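Local coordinates for protein ywnA (Bacillus subtilis subsp. subtilis, PDB 1XD7) that probably binds DNA and regulates transcription, as a dimeric winged-helix protein of the Rrf2 family, at residues V33-P37 with V38-R42; I12-L15 with S16-M20. All coordinates share one frame; numbering follows the deposited sequence.

Contact 1 of 2, residues V33-P37 with V38-R42. With SO4 (sulfate ion), chain B.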
# COMPACT_ATOMS: atom_id res chain seq x y z
N VAL A 33 -12.10 21.57 -0.17
CA VAL A 33 -11.48 20.29 -0.49
C VAL A 33 -12.42 19.42 -1.30
O VAL A 33 -12.01 18.41 -1.86
CB VAL A 33 -11.10 19.52 0.79
CG1 VAL A 33 -10.55 18.18 0.44
CG2 VAL A 33 -10.07 20.31 1.57
N ASN A 34 -13.67 19.84 -1.38
CA ASN A 34 -14.69 19.10 -2.11
C ASN A 34 -14.82 17.68 -1.58
O ASN A 34 -14.69 16.70 -2.31
CB ASN A 34 -14.36 19.05 -3.61
CG ASN A 34 -15.56 18.61 -4.45
OD1 ASN A 34 -15.48 18.54 -5.67
ND2 ASN A 34 -16.68 18.31 -3.78
N THR A 35 -15.08 17.60 -0.28
CA THR A 35 -15.26 16.33 0.41
C THR A 35 -16.29 16.54 1.50
O THR A 35 -16.59 17.67 1.88
CB THR A 35 -13.93 15.85 1.05
OG1 THR A 35 -13.03 15.45 0.02
CG2 THR A 35 -14.17 14.69 2.00
N ASN A 36 -16.84 15.44 1.98
CA ASN A 36 -17.84 15.45 3.04
C ASN A 36 -17.25 16.10 4.30
O ASN A 36 -16.11 15.84 4.67
CB ASN A 36 -18.27 14.00 3.29
CG ASN A 36 -19.28 13.85 4.43
OD1 ASN A 36 -19.86 12.77 4.60
ND2 ASN A 36 -19.48 14.90 5.21
N PRO A 37 -18.01 16.98 4.96
CA PRO A 37 -17.55 17.65 6.18
C PRO A 37 -17.55 16.83 7.46
O PRO A 37 -17.19 17.33 8.51
CB PRO A 37 -18.47 18.86 6.27
CG PRO A 37 -19.73 18.36 5.67
CD PRO A 37 -19.24 17.61 4.46
N VAL A 38 -17.98 15.57 7.39
CA VAL A 38 -17.94 14.73 8.59
C VAL A 38 -16.54 14.15 8.56
O VAL A 38 -15.82 14.12 9.57
CB VAL A 38 -18.99 13.60 8.54
CG1 VAL A 38 -20.39 14.18 8.70
CG2 VAL A 38 -18.89 12.88 7.22
N VAL A 39 -16.15 13.72 7.37
CA VAL A 39 -14.84 13.17 7.10
C VAL A 39 -13.81 14.19 7.58
O VAL A 39 -12.92 13.88 8.38
CB VAL A 39 -14.65 12.98 5.59
CG1 VAL A 39 -13.25 12.52 5.30
CG2 VAL A 39 -15.67 11.98 5.07
N VAL A 40 -13.98 15.41 7.09
CA VAL A 40 -13.09 16.51 7.44
C VAL A 40 -12.99 16.70 8.95
O VAL A 40 -11.89 16.77 9.52
CB VAL A 40 -13.57 17.82 6.77
CG1 VAL A 40 -12.69 18.97 7.17
CG2 VAL A 40 -13.57 17.65 5.25
N ARG A 41 -14.12 16.78 9.63
CA ARG A 41 -14.06 16.99 11.07
C ARG A 41 -13.36 15.80 11.71
O ARG A 41 -12.53 15.97 12.60
CB ARG A 41 -15.46 17.15 11.65
CG ARG A 41 -16.34 18.10 10.86
CD ARG A 41 -17.63 18.41 11.60
NE ARG A 41 -17.41 19.49 12.54
CZ ARG A 41 -17.55 20.78 12.24
NH1 ARG A 41 -17.93 21.13 11.02
NH2 ARG A 41 -17.30 21.70 13.15
N ARG A 42 -13.69 14.59 11.25
CA ARG A 42 -13.08 13.36 11.77
C ARG A 42 -11.56 13.45 11.59
O ARG A 42 -10.80 13.33 12.55
CB ARG A 42 -13.64 12.15 11.02
CG ARG A 42 -12.97 10.80 11.35
CD ARG A 42 -13.00 10.47 12.83
NE ARG A 42 -12.42 9.16 13.13
CZ ARG A 42 -12.24 8.69 14.36
NH1 ARG A 42 -12.60 9.41 15.41
NH2 ARG A 42 -11.69 7.50 14.54
S SO4 B . -15.05 24.37 13.08
O1 SO4 B . -16.51 24.22 13.03
O2 SO4 B . -14.58 24.90 11.79
O3 SO4 B . -14.69 25.27 14.19
O4 SO4 B . -14.42 23.06 13.31

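Contact 2 of 2, residues I12-L15 with S16-M20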
# COMPACT_ATOMS: atom_id res chain seq x y z
N ILE A 12 -3.75 15.72 3.95
CA ILE A 12 -2.80 16.70 3.42
C ILE A 12 -3.50 17.97 2.90
O ILE A 12 -3.08 19.09 3.22
CB ILE A 12 -1.94 16.09 2.29
CG1 ILE A 12 -1.22 14.84 2.80
CG2 ILE A 12 -0.91 17.09 1.83
CD1 ILE A 12 -0.22 15.11 3.89
N HIS A 13 -4.55 17.81 2.09
CA HIS A 13 -5.28 18.98 1.59
C HIS A 13 -5.72 19.82 2.77
O HIS A 13 -5.55 21.04 2.80
CB HIS A 13 -6.53 18.55 0.83
CG HIS A 13 -6.25 18.15 -0.58
ND1 HIS A 13 -5.96 19.07 -1.56
CD2 HIS A 13 -6.14 16.93 -1.16
CE1 HIS A 13 -5.68 18.43 -2.69
NE2 HIS A 13 -5.79 17.13 -2.47
N ILE A 14 -6.29 19.14 3.75
CA ILE A 14 -6.78 19.81 4.94
C ILE A 14 -5.67 20.61 5.59
O ILE A 14 -5.82 21.80 5.86
CB ILE A 14 -7.34 18.78 5.93
CG1 ILE A 14 -8.60 18.15 5.34
CG2 ILE A 14 -7.64 19.43 7.25
CD1 ILE A 14 -9.18 17.01 6.16
N LEU A 15 -4.54 19.95 5.83
CA LEU A 15 -3.43 20.64 6.46
C LEU A 15 -2.91 21.79 5.62
O LEU A 15 -2.57 22.83 6.16
CB LEU A 15 -2.30 19.65 6.75
CG LEU A 15 -2.69 18.66 7.85
CD1 LEU A 15 -1.61 17.60 7.98
CD2 LEU A 15 -2.89 19.40 9.16
N SER A 16 -2.84 21.60 4.31
CA SER A 16 -2.37 22.66 3.43
C SER A 16 -3.16 23.94 3.64
O SER A 16 -2.60 24.99 3.93
CB SER A 16 -2.49 22.23 1.97
OG SER A 16 -1.60 21.17 1.71
N LEU A 17 -4.47 23.86 3.50
CA LEU A 17 -5.32 25.02 3.68
C LEU A 17 -5.17 25.59 5.07
O LEU A 17 -5.18 26.81 5.25
CB LEU A 17 -6.78 24.67 3.43
CG LEU A 17 -7.02 23.95 2.10
CD1 LEU A 17 -8.49 23.59 1.98
CD2 LEU A 17 -6.59 24.85 0.96
N ILE A 18 -5.05 24.71 6.06
CA ILE A 18 -4.91 25.21 7.42
C ILE A 18 -3.60 25.95 7.50
O ILE A 18 -3.46 26.86 8.31
CB ILE A 18 -4.94 24.08 8.46
CG1 ILE A 18 -6.35 23.51 8.55
CG2 ILE A 18 -4.55 24.61 9.84
CD1 ILE A 18 -6.59 22.56 9.72
N SER A 19 -2.66 25.57 6.64
CA SER A 19 -1.37 26.24 6.63
C SER A 19 -1.61 27.74 6.63
O SER A 19 -1.10 28.46 7.48
CB SER A 19 -0.55 25.89 5.39
OG SER A 19 -0.08 24.56 5.43
N MET A 20 -2.40 28.20 5.66
CA MET A 20 -2.71 29.61 5.50
C MET A 20 -3.23 30.29 6.74
O MET A 20 -3.21 31.52 6.84
CB MET A 20 -3.70 29.77 4.36
CG MET A 20 -3.09 29.35 3.07
SD MET A 20 -4.26 29.14 1.78
CE MET A 20 -3.31 28.01 0.75

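Contact 1 of 2, residues V33-P37 with V38-R42
Pro37, Asn36 and Val38 turn the chain into helix 37-49. Asn36 holds the N-cap position, and its carbonyl O accepts the first i to i+4 bond, from Val40 N at 3.3 Å. That bond is nearly straight, at 166°. The same Asn36 O sits against Val40 CG2, 3.2 Å away, and its CB meets Val39 CG2 at 3.7 Å, so backbone and side chain of the cap both rest on the first turn. Val39 has CG1 anti to its backbone N (chi1 175°), which brings CG2 beside that N and against this CB. Pro37 occupies the first helical position, its ring on Ala30, and Val38 O accepts Arg42 N at 2.8 Å. This is the turn of the predicted helix-turn-helix motif, running from the Schellman motif at Asn34, which ends helix 26-33, into the second helix. Thr35, between the two ends, lays CG2 across Val39 CB at 4.0 Å, roughly at a right angle. One turn on, the Arg41 chain, bent at chi3 (84°), ends with NH2 donating to O1 of a sulfate at 2.6 Å. The bond is bent, and O1 lies at the guanidinium edge, near its plane; Ser26 OG and Gly61 N hold the same ion.

Contact 2 of 2, residues I12-L15 with S16-M20
Ile12 offers its carbonyl O to two donors of Ser16. The backbone N comes in at 2.7 Å, nearly along the C=O axis, while Ser16 OG reaches the same Ile12 O at 3.0 Å from above the carbonyl plane, 45° out of it. That second bond is possible because OG stands anti to the Ser16 carbonyl carbon (chi1 -66°), beside its own backbone N, so the buried hydroxyl folds back onto the preceding turn. With alanine here the hydroxyl is gone, and Ile12 O would probably keep the Ser16 N-H but lose its second grip. At His13 the carbonyl O accepts Leu17 N at 3.1 Å in an almost straight bond, and Leu17 CG packs on this oxygen at 3.3 Å. Ile14 O takes Ile18 N at 3.0 Å; the two isoleucine side chains run alongside, pointing the same way, with Ile14 CG2 and Ile18 CD1 4.1 Å apart. Leu15 O receives Ser19 N at 2.8 Å in a markedly bent bond (131°) near the C-terminal end of the helix. The backbone bonds among them are the i to i+4 bonds of an alpha-helix, here helix 7-19, which packs against several others: Ile14 and Leu15 face helix 37-49, His13 and Leu17 helix 26-33, Ile12 and Leu15 helix 73-80, and Ser16 touches Leu127 of helix 127-130 as well as Ile103 of the second subunit.

How the contacts relate
Contact 2 precedes contact 1 in the chain, and their centres lie about 13 Å apart. They meet directly through apolar side chains: Val33 CG2 packs on Leu17 CD1 at 3.7 Å and on His13 CB at 4.0 Å, and Val40 CG1 approaches Ile14 CD1 at 4.1 Å. Helix 7-19 thus touches both the end of helix 26-33 and the start of helix 37-49. Contact 2 is the buried member and contact 1 the surface one, where a sulfate, probably picked up during crystallisation, is held by Arg41 and Ser26 of the predicted motif and by Gly61 beyond it. Residues of the second subunit pack on both.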